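Long-range contacts in periplasmic binding protein (Veillonella parvula, PDB 4LJS), which probably binds a small solute, such as a metal chelate, and delivers it to an ABC-type importer: residues V240-D246 with G272-A278; M264-L268 with R283-L287; P194-F199 with H224-I228; D246-L250 with I305-L310. All blocks are in the same frame, centred on the assembly; numbering follows the deposited sequence.

Contact 1: residues V240-D246 with G272-A278; sequences VVEQNPD and GLQGVNA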
loop_
_atom_site.group_PDB
_atom_site.type_symbol
_atom_site.label_atom_id
_atom_site.label_comp_id
_atom_site.label_asym_id
_atom_site.label_seq_id
_atom_site.Cartn_x
_atom_site.Cartn_y
_atom_site.Cartn_z
ATOM N N VAL A 240 -14.921 -17.629 -14.012
ATOM C CA VAL A 240 -14.562 -17.992 -12.649
ATOM C C VAL A 240 -14.897 -19.459 -12.382
ATOM O O VAL A 240 -14.113 -20.175 -11.763
ATOM C CB VAL A 240 -15.246 -17.074 -11.615
ATOM C CG1 VAL A 240 -14.943 -17.542 -10.206
ATOM C CG2 VAL A 240 -14.785 -15.634 -11.805
ATOM N N VAL A 241 -16.049 -19.907 -12.872
ATOM C CA VAL A 241 -16.436 -21.312 -12.758
ATOM C C VAL A 241 -15.434 -22.229 -13.455
ATOM O O VAL A 241 -15.038 -23.262 -12.913
ATOM C CB VAL A 241 -17.843 -21.568 -13.335
ATOM C CG1 VAL A 241 -18.122 -23.065 -13.426
ATOM C CG2 VAL A 241 -18.897 -20.877 -12.488
ATOM N N GLU A 242 -15.019 -21.842 -14.657
ATOM C CA GLU A 242 -14.044 -22.624 -15.409
ATOM C C GLU A 242 -12.688 -22.670 -14.704
ATOM O O GLU A 242 -12.108 -23.741 -14.533
ATOM C CB GLU A 242 -13.884 -22.062 -16.822
ATOM C CG GLU A 242 -12.838 -22.777 -17.664
ATOM C CD GLU A 242 -12.680 -22.166 -19.048
ATOM O OE1 GLU A 242 -11.526 -21.903 -19.455
ATOM O OE2 GLU A 242 -13.704 -21.951 -19.733
ATOM N N GLN A 243 -12.191 -21.506 -14.292
ATOM C CA GLN A 243 -10.881 -21.418 -13.655
ATOM C C GLN A 243 -10.866 -22.117 -12.298
ATOM O O GLN A 243 -9.878 -22.757 -11.933
ATOM C CB GLN A 243 -10.434 -19.960 -13.529
ATOM C CG GLN A 243 -10.077 -19.312 -14.858
ATOM C CD GLN A 243 -8.828 -19.910 -15.473
ATOM O OE1 GLN A 243 -7.813 -20.084 -14.795
ATOM N NE2 GLN A 243 -8.897 -20.237 -16.761
ATOM N N ASN A 244 -11.966 -21.987 -11.562
ATOM C CA ASN A 244 -12.190 -22.753 -10.334
ATOM C C ASN A 244 -11.112 -22.563 -9.255
ATOM O O ASN A 244 -10.383 -23.497 -8.927
ATOM C CB ASN A 244 -12.358 -24.240 -10.678
ATOM C CG ASN A 244 -13.039 -25.027 -9.578
ATOM O OD1 ASN A 244 -13.802 -24.479 -8.784
ATOM N ND2 ASN A 244 -12.769 -26.327 -9.530
ATOM N N PRO A 245 -11.017 -21.351 -8.688
ATOM C CA PRO A 245 -10.001 -21.109 -7.658
ATOM C C PRO A 245 -10.276 -21.869 -6.365
ATOM O O PRO A 245 -11.434 -22.055 -5.992
ATOM C CB PRO A 245 -10.118 -19.606 -7.402
ATOM C CG PRO A 245 -11.525 -19.265 -7.791
ATOM C CD PRO A 245 -11.844 -20.159 -8.947
ATOM N N ASP A 246 -9.206 -22.299 -5.701
ATOM C CA ASP A 246 -9.273 -22.860 -4.356
ATOM C C ASP A 246 -9.617 -21.812 -3.305
ATOM O O ASP A 246 -10.183 -22.140 -2.262
ATOM C CB ASP A 246 -7.924 -23.462 -3.980
ATOM C CG ASP A 246 -7.498 -24.553 -4.919
ATOM O OD1 ASP A 246 -8.334 -25.431 -5.221
ATOM O OD2 ASP A 246 -6.330 -24.526 -5.358
ATOM N N GLY A 272 -24.321 -19.525 -10.134
ATOM C CA GLY A 272 -23.248 -20.079 -10.936
ATOM C C GLY A 272 -22.009 -20.361 -10.110
ATOM O O GLY A 272 -21.257 -21.293 -10.395
ATOM N N LEU A 273 -21.808 -19.564 -9.067
ATOM C CA LEU A 273 -20.589 -19.647 -8.274
ATOM C C LEU A 273 -20.592 -20.770 -7.234
ATOM O O LEU A 273 -19.536 -21.162 -6.742
ATOM C CB LEU A 273 -20.303 -18.302 -7.602
ATOM C CG LEU A 273 -19.830 -17.209 -8.558
ATOM C CD1 LEU A 273 -19.370 -15.964 -7.797
ATOM C CD2 LEU A 273 -18.716 -17.756 -9.438
ATOM N N GLN A 274 -21.773 -21.289 -6.913
ATOM C CA GLN A 274 -21.911 -22.273 -5.840
ATOM C C GLN A 274 -21.042 -23.519 -6.006
ATOM O O GLN A 274 -20.614 -24.114 -5.015
ATOM C CB GLN A 274 -23.377 -22.683 -5.650
ATOM C CG GLN A 274 -24.306 -21.549 -5.237
ATOM C CD GLN A 274 -23.907 -20.878 -3.925
ATOM O OE1 GLN A 274 -24.238 -19.718 -3.693
ATOM N NE2 GLN A 274 -23.211 -21.609 -3.061
ATOM N N GLY A 275 -20.782 -23.907 -7.253
ATOM C CA GLY A 275 -19.967 -25.076 -7.535
ATOM C C GLY A 275 -18.473 -24.864 -7.342
ATOM O O GLY A 275 -17.718 -25.821 -7.194
ATOM N N VAL A 276 -18.042 -23.607 -7.336
ATOM C CA VAL A 276 -16.624 -23.288 -7.233
ATOM C C VAL A 276 -16.036 -23.732 -5.887
ATOM O O VAL A 276 -16.646 -23.532 -4.837
ATOM C CB VAL A 276 -16.387 -21.779 -7.469
ATOM C CG1 VAL A 276 -14.937 -21.414 -7.241
ATOM C CG2 VAL A 276 -16.821 -21.396 -8.882
ATOM N N ASN A 277 -14.854 -24.342 -5.935
ATOM C CA ASN A 277 -14.193 -24.875 -4.745
ATOM C C ASN A 277 -14.078 -23.887 -3.595
ATOM O O ASN A 277 -14.359 -24.232 -2.448
ATOM C CB ASN A 277 -12.803 -25.406 -5.095
ATOM C CG ASN A 277 -12.853 -26.685 -5.901
ATOM O OD1 ASN A 277 -13.878 -27.375 -5.941
ATOM N ND2 ASN A 277 -11.740 -27.016 -6.544
ATOM N N ALA A 278 -13.658 -22.665 -3.910
ATOM C CA ALA A 278 -13.496 -21.618 -2.902
ATOM C C ALA A 278 -14.795 -21.365 -2.138
ATOM O O ALA A 278 -14.777 -21.127 -0.928
ATOM C CB ALA A 278 -12.997 -20.329 -3.546
#
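The side chains of N244 and N277 cross at about a right angle, their amide planes turned 51° apart. N244 CG lies anti to its own backbone N (chi1 -161°). This sends OD1 across to the backbone of N277, and N277 N donates to N244 OD1 at 3.0 Å in a nearly straight bond of 169°, tilted somewhat from the carbonyl plane. The two amide nitrogens, N244 ND2 and N277 ND2, also come close, but both are donors and form no bond. The D246 side chain runs beside that of N277, carboxylate and amide planes nearly parallel, without a bond between them; D246 OD2 accepts from K196 N. Here the chain leaves helix 237-243 through N244, at positive phi, and heads for strand 247-252. The opposing segment starts helix 277-280 right after V276, so N244 holds an N-H of that helix's first turn. A weak bond from A278 N to P245 O, 3.1 Å, adds to the grip. Toward helix 237-243 the contact turns apolar. V276 spreads its two methyls: CG1 meets P245 CD at 3.7 Å, and CG2 rests 3.9 Å from V241 CA. The side chains of V240 and L273 meet at a slant, V240 CG1 3.9 Å from L273 CD2. V241 CG2 approaches G272 O.

Contact 2: residues M264-L268 with R283-L287; sequences MNYVL and RVHFL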
loop_
_atom_site.group_PDB
_atom_site.type_symbol
_atom_site.label_atom_id
_atom_site.label_comp_id
_atom_site.label_asym_id
_atom_site.label_seq_id
_atom_site.Cartn_x
_atom_site.Cartn_y
_atom_site.Cartn_z
HETATM N N MSE A 264 -19.858 -9.342 0.396
HETATM C CA MSE A 264 -19.574 -10.741 0.688
HETATM C C MSE A 264 -20.792 -11.595 0.392
HETATM O O MSE A 264 -20.691 -12.649 -0.236
HETATM C CB MSE A 264 -19.166 -10.923 2.150
HETATM C CG MSE A 264 -18.916 -12.377 2.535
HETATM SE SE MSE A 264 -17.349 -13.142 1.645
HETATM C CE MSE A 264 -15.946 -12.330 2.730
ATOM N N ASN A 265 -21.948 -11.122 0.835
ATOM C CA ASN A 265 -23.182 -11.861 0.634
ATOM C C ASN A 265 -23.541 -12.000 -0.843
ATOM O O ASN A 265 -24.063 -13.034 -1.264
ATOM C CB ASN A 265 -24.329 -11.221 1.408
ATOM C CG ASN A 265 -25.500 -12.155 1.570
ATOM O OD1 ASN A 265 -26.406 -12.181 0.738
ATOM N ND2 ASN A 265 -25.483 -12.947 2.637
ATOM N N TYR A 266 -23.253 -10.965 -1.627
ATOM C CA TYR A 266 -23.472 -11.020 -3.070
ATOM C C TYR A 266 -22.617 -12.112 -3.719
ATOM O O TYR A 266 -23.075 -12.829 -4.609
ATOM C CB TYR A 266 -23.177 -9.664 -3.717
ATOM C CG TYR A 266 -23.227 -9.675 -5.234
ATOM C CD1 TYR A 266 -22.060 -9.674 -5.991
ATOM C CD2 TYR A 266 -24.442 -9.687 -5.907
ATOM C CE1 TYR A 266 -22.105 -9.684 -7.379
ATOM C CE2 TYR A 266 -24.495 -9.697 -7.291
ATOM C CZ TYR A 266 -23.326 -9.697 -8.021
ATOM O OH TYR A 266 -23.383 -9.706 -9.397
ATOM N N VAL A 267 -21.375 -12.235 -3.265
ATOM C CA VAL A 267 -20.454 -13.219 -3.822
ATOM C C VAL A 267 -20.849 -14.639 -3.411
ATOM O O VAL A 267 -20.953 -15.535 -4.252
ATOM C CB VAL A 267 -18.998 -12.911 -3.405
ATOM C CG1 VAL A 267 -18.067 -14.056 -3.777
ATOM C CG2 VAL A 267 -18.539 -11.611 -4.040
ATOM N N LEU A 268 -21.084 -14.829 -2.117
ATOM C CA LEU A 268 -21.417 -16.140 -1.567
ATOM C C LEU A 268 -22.757 -16.653 -2.073
ATOM O O LEU A 268 -22.815 -17.675 -2.752
ATOM C CB LEU A 268 -21.422 -16.093 -0.037
ATOM C CG LEU A 268 -20.139 -16.501 0.692
ATOM C CD1 LEU A 268 -18.900 -15.951 0.006
ATOM C CD2 LEU A 268 -20.196 -16.064 2.153
ATOM N N ARG A 283 -13.631 -20.512 1.397
ATOM C CA ARG A 283 -12.341 -19.844 1.316
ATOM C C ARG A 283 -12.462 -18.571 0.480
ATOM O O ARG A 283 -11.900 -18.447 -0.607
ATOM C CB ARG A 283 -11.273 -20.809 0.789
ATOM C CG ARG A 283 -11.116 -22.045 1.684
ATOM C CD ARG A 283 -10.024 -22.989 1.200
ATOM N NE ARG A 283 -8.718 -22.333 1.117
ATOM C CZ ARG A 283 -7.656 -22.871 0.532
ATOM N NH1 ARG A 283 -7.745 -24.076 -0.017
ATOM N NH2 ARG A 283 -6.506 -22.209 0.489
ATOM N N VAL A 284 -13.239 -17.632 1.004
ATOM C CA VAL A 284 -13.439 -16.341 0.373
ATOM C C VAL A 284 -13.156 -15.304 1.442
ATOM O O VAL A 284 -13.859 -15.235 2.452
ATOM C CB VAL A 284 -14.881 -16.189 -0.143
ATOM C CG1 VAL A 284 -15.080 -14.823 -0.790
ATOM C CG2 VAL A 284 -15.226 -17.323 -1.120
ATOM N N HIS A 285 -12.111 -14.510 1.236
ATOM C CA HIS A 285 -11.664 -13.595 2.276
ATOM C C HIS A 285 -11.527 -12.165 1.777
ATOM O O HIS A 285 -11.181 -11.930 0.615
ATOM C CB HIS A 285 -10.322 -14.062 2.840
ATOM C CG HIS A 285 -10.243 -15.542 3.047
ATOM N ND1 HIS A 285 -10.744 -16.164 4.170
ATOM C CD2 HIS A 285 -9.721 -16.525 2.272
ATOM C CE1 HIS A 285 -10.534 -17.465 4.079
ATOM N NE2 HIS A 285 -9.916 -17.710 2.937
ATOM N N PHE A 286 -11.789 -11.219 2.675
ATOM C CA PHE A 286 -11.607 -9.803 2.388
ATOM C C PHE A 286 -10.124 -9.452 2.336
ATOM O O PHE A 286 -9.333 -9.946 3.137
ATOM C CB PHE A 286 -12.291 -8.955 3.464
ATOM C CG PHE A 286 -13.781 -8.852 3.302
ATOM C CD1 PHE A 286 -14.335 -8.460 2.092
ATOM C CD2 PHE A 286 -14.630 -9.145 4.363
ATOM C CE1 PHE A 286 -15.712 -8.350 1.941
ATOM C CE2 PHE A 286 -16.007 -9.041 4.220
ATOM C CZ PHE A 286 -16.550 -8.645 3.005
ATOM N N LEU A 287 -9.756 -8.596 1.390
ATOM C CA LEU A 287 -8.388 -8.112 1.274
ATOM C C LEU A 287 -8.432 -6.603 1.021
ATOM O O LEU A 287 -8.860 -6.157 -0.045
ATOM C CB LEU A 287 -7.660 -8.845 0.141
ATOM C CG LEU A 287 -6.199 -8.500 -0.179
ATOM C CD1 LEU A 287 -5.295 -8.657 1.038
ATOM C CD2 LEU A 287 -5.690 -9.363 -1.337
#
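M264, a selenomethionine, starts out with CG anti to the backbone N (chi1 177°) and then bends at both chi2 and chi3. The two bends fold the chain back so that CE comes over the ring of F286. The F286 side chain has CG anti to its carbonyl carbon, which swings the ring toward the helix. CE sits 3.7 Å from the centroid of the F286 ring and only 14° off the normal. This is a CH-pi contact made over the face. The selenium stands higher above the same ring, with SE 5.1 Å from the F286 centroid, a more distant Met-aromatic contact. M264 also touches the ring nearer its root, CB lying 3.6 Å from F286 CZ. F286 is therefore met by both ends of one side chain.

V284 also packs on M264. The two side chains slide past each other in opposite directions, and M264 SE lies 3.7 Å from V284 CG1. L268 packs on V284 in the same antiparallel manner, CD1 reaching V284 CB at 4.0 Å. V267 CG1 adds a looser touch on V284 CG1 at 4.3 Å. No hydrogen bond crosses the contact; it is held by apolar side chains, with M264 CE also resting against V284 O. V267 and V284 also touch L250 of the neighbouring strand. The short axes pass 10.3 Å apart at 149°, so the helix runs roughly antiparallel to the strand. Helix 260-268 belongs to the connection between the parallel strands 247-252 and 284-288, the layout of a beta-alpha-beta crossover.

Contact 3: residues P194-F199 with H224-I228; sequences PPKALF and HADVI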
loop_
_atom_site.group_PDB
_atom_site.type_symbol
_atom_site.label_atom_id
_atom_site.label_comp_id
_atom_site.label_asym_id
_atom_site.label_seq_id
_atom_site.Cartn_x
_atom_site.Cartn_y
_atom_site.Cartn_z
ATOM N N PRO A 194 0.471 -26.326 -5.239
ATOM C CA PRO A 194 0.242 -24.880 -5.136
ATOM C C PRO A 194 -1.241 -24.565 -5.243
ATOM O O PRO A 194 -1.906 -25.114 -6.116
ATOM C CB PRO A 194 0.975 -24.315 -6.359
ATOM C CG PRO A 194 1.942 -25.373 -6.760
ATOM C CD PRO A 194 1.284 -26.673 -6.416
ATOM N N PRO A 195 -1.757 -23.702 -4.356
ATOM C CA PRO A 195 -3.178 -23.346 -4.386
ATOM C C PRO A 195 -3.487 -22.441 -5.579
ATOM O O PRO A 195 -2.632 -21.659 -5.991
ATOM C CB PRO A 195 -3.365 -22.578 -3.076
ATOM C CG PRO A 195 -2.030 -21.979 -2.808
ATOM C CD PRO A 195 -1.028 -22.996 -3.287
ATOM N N LYS A 196 -4.689 -22.562 -6.134
ATOM C CA LYS A 196 -5.111 -21.686 -7.222
ATOM C C LYS A 196 -5.935 -20.509 -6.685
ATOM O O LYS A 196 -7.042 -20.697 -6.163
ATOM C CB LYS A 196 -5.901 -22.471 -8.278
ATOM C CG LYS A 196 -6.395 -21.603 -9.430
ATOM C CD LYS A 196 -6.015 -22.161 -10.798
ATOM C CE LYS A 196 -6.869 -23.353 -11.172
ATOM N NZ LYS A 196 -6.989 -23.478 -12.652
ATOM N N ALA A 197 -5.395 -19.301 -6.821
ATOM C CA ALA A 197 -6.005 -18.113 -6.224
ATOM C C ALA A 197 -6.647 -17.163 -7.238
ATOM O O ALA A 197 -6.167 -17.018 -8.367
ATOM C CB ALA A 197 -4.978 -17.355 -5.385
ATOM N N LEU A 198 -7.725 -16.508 -6.810
ATOM C CA LEU A 198 -8.362 -15.463 -7.598
ATOM C C LEU A 198 -8.481 -14.182 -6.788
ATOM O O LEU A 198 -9.021 -14.191 -5.682
ATOM C CB LEU A 198 -9.751 -15.906 -8.060
ATOM C CG LEU A 198 -10.572 -14.813 -8.745
ATOM C CD1 LEU A 198 -9.969 -14.453 -10.099
ATOM C CD2 LEU A 198 -12.033 -15.221 -8.879
ATOM N N PHE A 199 -7.971 -13.082 -7.341
ATOM C CA PHE A 199 -8.104 -11.773 -6.709
ATOM C C PHE A 199 -9.063 -10.913 -7.517
ATOM O O PHE A 199 -8.816 -10.626 -8.691
ATOM C CB PHE A 199 -6.756 -11.065 -6.625
ATOM C CG PHE A 199 -5.723 -11.810 -5.832
ATOM C CD1 PHE A 199 -4.985 -12.832 -6.412
ATOM C CD2 PHE A 199 -5.476 -11.477 -4.513
ATOM C CE1 PHE A 199 -4.024 -13.512 -5.683
ATOM C CE2 PHE A 199 -4.518 -12.153 -3.776
ATOM C CZ PHE A 199 -3.794 -13.177 -4.362
ATOM N N HIS A 224 4.095 -18.328 -4.102
ATOM C CA HIS A 224 4.091 -19.580 -4.861
ATOM C C HIS A 224 2.692 -20.094 -5.202
ATOM O O HIS A 224 2.506 -21.286 -5.457
ATOM C CB HIS A 224 4.888 -20.670 -4.140
ATOM C CG HIS A 224 5.723 -21.497 -5.061
ATOM N ND1 HIS A 224 6.823 -20.990 -5.718
ATOM C CD2 HIS A 224 5.600 -22.785 -5.462
ATOM C CE1 HIS A 224 7.346 -21.934 -6.483
ATOM N NE2 HIS A 224 6.629 -23.033 -6.339
ATOM N N ALA A 225 1.710 -19.199 -5.203
ATOM C CA ALA A 225 0.361 -19.585 -5.590
ATOM C C ALA A 225 0.218 -19.596 -7.106
ATOM O O ALA A 225 0.996 -18.970 -7.827
ATOM C CB ALA A 225 -0.669 -18.649 -4.973
ATOM N N ASP A 226 -0.787 -20.314 -7.582
ATOM C CA ASP A 226 -1.139 -20.298 -8.991
ATOM C C ASP A 226 -2.199 -19.214 -9.193
ATOM O O ASP A 226 -3.389 -19.450 -8.979
ATOM C CB ASP A 226 -1.657 -21.677 -9.415
ATOM C CG ASP A 226 -1.906 -21.781 -10.908
ATOM O OD1 ASP A 226 -1.414 -20.915 -11.661
ATOM O OD2 ASP A 226 -2.589 -22.740 -11.329
ATOM N N VAL A 227 -1.757 -18.022 -9.583
ATOM C CA VAL A 227 -2.648 -16.873 -9.688
ATOM C C VAL A 227 -3.413 -16.879 -11.005
ATOM O O VAL A 227 -2.819 -16.934 -12.080
ATOM C CB VAL A 227 -1.881 -15.536 -9.529
ATOM C CG1 VAL A 227 -2.826 -14.356 -9.674
ATOM C CG2 VAL A 227 -1.202 -15.475 -8.180
ATOM N N ILE A 228 -4.737 -16.830 -10.908
ATOM C CA ILE A 228 -5.599 -16.772 -12.084
ATOM C C ILE A 228 -5.530 -15.399 -12.749
ATOM O O ILE A 228 -5.570 -14.373 -12.070
ATOM C CB ILE A 228 -7.063 -17.067 -11.706
ATOM C CG1 ILE A 228 -7.187 -18.481 -11.140
ATOM C CG2 ILE A 228 -7.981 -16.889 -12.906
ATOM C CD1 ILE A 228 -8.553 -18.802 -10.615
HETATM O O HOH W 1 -6.342 -13.211 -9.700
#
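The side chain of K196 runs alongside that of D226, both pointing the same way, with K196 CD 3.5 Å from D226 OD2. It also crosses I228 at about a right angle, K196 CG lying 3.6 Å from I228 CG1. The charged ends do not meet: K196 NZ stays 4.7 Å from D226 OD2, and NZ instead makes a weak hydrogen bond to Q243 O. With an alanine here the aliphatic cover goes, which is likely to leave a gap beside I228 and the D226 carboxylate without its nearby positive charge.

Three backbone bonds hold the strands. D226 N donates to P195 O at 2.8 Å, and I228 N to A197 O at 2.9 Å. Between them A197 N reaches D226 O at 3.0 Å, from above the carbonyl plane rather than within it. The side chains of K196 and D226 share one face of the sheet, those of A197 and V227 the other. On that second side V227 CG1 also touches F199 CD1. Where direct bonding stops, a water bridges the strands, accepting from F199 N at 2.9 Å and donating to I228 O.

H224, at positive phi, closes a Schellman motif at the end of helix 215-222. The chain then enters the short strand 226-227, which pairs in parallel with 196-203 in the mixed beta sheet of this alpha/beta lobe.

Contact 4: residues D246-L250 with I305-L310; sequences DVIFL and IVSHGL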
loop_
_atom_site.group_PDB
_atom_site.type_symbol
_atom_site.label_atom_id
_atom_site.label_comp_id
_atom_site.label_asym_id
_atom_site.label_seq_id
_atom_site.Cartn_x
_atom_site.Cartn_y
_atom_site.Cartn_z
ATOM N N ASP A 246 -9.206 -22.299 -5.701
ATOM C CA ASP A 246 -9.273 -22.860 -4.356
ATOM C C ASP A 246 -9.617 -21.812 -3.305
ATOM O O ASP A 246 -10.183 -22.140 -2.262
ATOM C CB ASP A 246 -7.924 -23.462 -3.980
ATOM C CG ASP A 246 -7.498 -24.553 -4.919
ATOM O OD1 ASP A 246 -8.334 -25.431 -5.221
ATOM O OD2 ASP A 246 -6.330 -24.526 -5.358
ATOM N N VAL A 247 -9.237 -20.564 -3.575
ATOM C CA VAL A 247 -9.434 -19.460 -2.637
ATOM C C VAL A 247 -9.653 -18.145 -3.395
ATOM O O VAL A 247 -8.939 -17.838 -4.353
ATOM C CB VAL A 247 -8.243 -19.334 -1.645
ATOM C CG1 VAL A 247 -6.914 -19.258 -2.392
ATOM C CG2 VAL A 247 -8.410 -18.130 -0.734
ATOM N N ILE A 248 -10.667 -17.389 -2.984
ATOM C CA ILE A 248 -10.945 -16.096 -3.583
ATOM C C ILE A 248 -10.588 -14.977 -2.623
ATOM O O ILE A 248 -10.972 -14.998 -1.454
ATOM C CB ILE A 248 -12.427 -15.951 -3.942
ATOM C CG1 ILE A 248 -12.812 -16.956 -5.027
ATOM C CG2 ILE A 248 -12.732 -14.520 -4.396
ATOM C CD1 ILE A 248 -14.288 -16.955 -5.356
ATOM N N PHE A 249 -9.850 -13.996 -3.115
ATOM C CA PHE A 249 -9.626 -12.785 -2.343
ATOM C C PHE A 249 -10.501 -11.660 -2.875
ATOM O O PHE A 249 -10.424 -11.298 -4.053
ATOM C CB PHE A 249 -8.148 -12.415 -2.332
ATOM C CG PHE A 249 -7.297 -13.420 -1.614
ATOM C CD1 PHE A 249 -7.234 -13.426 -0.225
ATOM C CD2 PHE A 249 -6.602 -14.388 -2.313
ATOM C CE1 PHE A 249 -6.474 -14.353 0.446
ATOM C CE2 PHE A 249 -5.829 -15.320 -1.647
ATOM C CZ PHE A 249 -5.765 -15.304 -0.263
ATOM N N LEU A 250 -11.360 -11.145 -2.004
ATOM C CA LEU A 250 -12.223 -10.016 -2.335
ATOM C C LEU A 250 -11.557 -8.710 -1.922
ATOM O O LEU A 250 -11.486 -8.381 -0.734
ATOM C CB LEU A 250 -13.575 -10.147 -1.634
ATOM C CG LEU A 250 -14.481 -11.306 -2.055
ATOM C CD1 LEU A 250 -15.827 -11.200 -1.349
ATOM C CD2 LEU A 250 -14.664 -11.335 -3.566
ATOM N N ILE A 305 -2.742 -11.758 5.152
ATOM C CA ILE A 305 -4.041 -12.213 4.673
ATOM C C ILE A 305 -3.892 -13.230 3.544
ATOM O O ILE A 305 -4.537 -14.282 3.550
ATOM C CB ILE A 305 -4.925 -11.038 4.222
ATOM C CG1 ILE A 305 -5.277 -10.171 5.436
ATOM C CG2 ILE A 305 -6.183 -11.548 3.509
ATOM C CD1 ILE A 305 -6.080 -8.932 5.114
ATOM N N VAL A 306 -3.021 -12.932 2.588
ATOM C CA VAL A 306 -2.844 -13.822 1.454
ATOM C C VAL A 306 -2.174 -15.150 1.846
ATOM O O VAL A 306 -2.644 -16.222 1.460
ATOM C CB VAL A 306 -2.114 -13.124 0.299
ATOM C CG1 VAL A 306 -1.882 -14.097 -0.834
ATOM C CG2 VAL A 306 -2.943 -11.930 -0.186
ATOM N N SER A 307 -1.109 -15.088 2.641
ATOM C CA SER A 307 -0.435 -16.314 3.060
ATOM C C SER A 307 -1.360 -17.172 3.928
ATOM O O SER A 307 -1.396 -18.389 3.778
ATOM C CB SER A 307 0.869 -16.014 3.809
ATOM O OG SER A 307 0.590 -15.465 5.093
ATOM N N HIS A 308 -2.119 -16.534 4.818
ATOM C CA HIS A 308 -3.026 -17.264 5.693
ATOM C C HIS A 308 -4.196 -17.864 4.914
ATOM O O HIS A 308 -4.623 -18.975 5.206
ATOM C CB HIS A 308 -3.520 -16.381 6.844
ATOM C CG HIS A 308 -2.487 -16.145 7.908
ATOM N ND1 HIS A 308 -1.166 -15.868 7.619
ATOM C CD2 HIS A 308 -2.583 -16.141 9.260
ATOM C CE1 HIS A 308 -0.494 -15.705 8.746
ATOM N NE2 HIS A 308 -1.330 -15.868 9.756
ATOM N N GLY A 309 -4.691 -17.140 3.910
ATOM C CA GLY A 309 -5.738 -17.655 3.043
ATOM C C GLY A 309 -5.267 -18.725 2.063
ATOM O O GLY A 309 -6.010 -19.659 1.736
ATOM N N LEU A 310 -4.034 -18.596 1.578
ATOM C CA LEU A 310 -3.499 -19.569 0.629
ATOM C C LEU A 310 -3.185 -20.880 1.330
ATOM O O LEU A 310 -3.442 -21.955 0.791
ATOM C CB LEU A 310 -2.232 -19.039 -0.051
ATOM C CG LEU A 310 -2.396 -17.935 -1.093
ATOM C CD1 LEU A 310 -1.026 -17.429 -1.526
ATOM C CD2 LEU A 310 -3.205 -18.442 -2.286
#
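F249 projects its ring onto helix 305-310, and ring contacts make up most of this junction. V306 CG2 lies over one face, 4.3 Å above the F249 ring plane and displaced toward the rim. L310 CD2 comes in at the edge, near the plane, 4.1 Å from F249 CE2. I305 CG2 touches the ring at CE1.

Other contacts are with the helix backbone. F249 CE1 is 3.7 Å from I305 O, and F249 CZ is equally near V306 O. Both carbonyls are occupied in the helix, accepting from G309 N and L310 N. V247 CG2 rests 3.8 Å from G309 O.

The aliphatic contact between side chains is made by V247. Its chi1 of 53° places CG1 between the backbone N and the carbonyl carbon, and there CG1 meets L310 CD2 at 3.8 Å.

Close approach depends on G309: a beta carbon on it would fall 2.8 Å from F249 CE1, a clash. Were the ring of F249 cut back to the methyl of an alanine, a gap would probably open against V306 and G309, and F199 would lose its stacking partner.

No hydrogen bond joins the segments. The short axes pass 9.4 Å apart and run nearly antiparallel, at 155°. Strand 247-252 lies between strands 196-203 and 284-288, and helix 299-310 lies along this part of the sheet, antiparallel to strand 247-252. The F249 ring also stacks with that of F199 on one neighbouring strand, while R283, just before the other, bonds G309 O.

All four contacts belong to one alpha/beta lobe and lie on the same side of the chain's centre. Their centres are 9 to 16 Å apart, contacts 3 and 4 being the closest pair. Contact 3 comes first along the chain and closes before the others open. The segments of contact 1 alternate with those of contacts 2 and 4, and both segments of contact 2 fall between those of contact 4. Contacts 2, 3 and 4 meet on the mixed sheet, where strand 247-252 stands between 196-203 and 284-288. Contact 1 ties the turns at one end of it. Together they join sheet and helices into a compact lobe, probably one of the two that enclose ligand in such proteins.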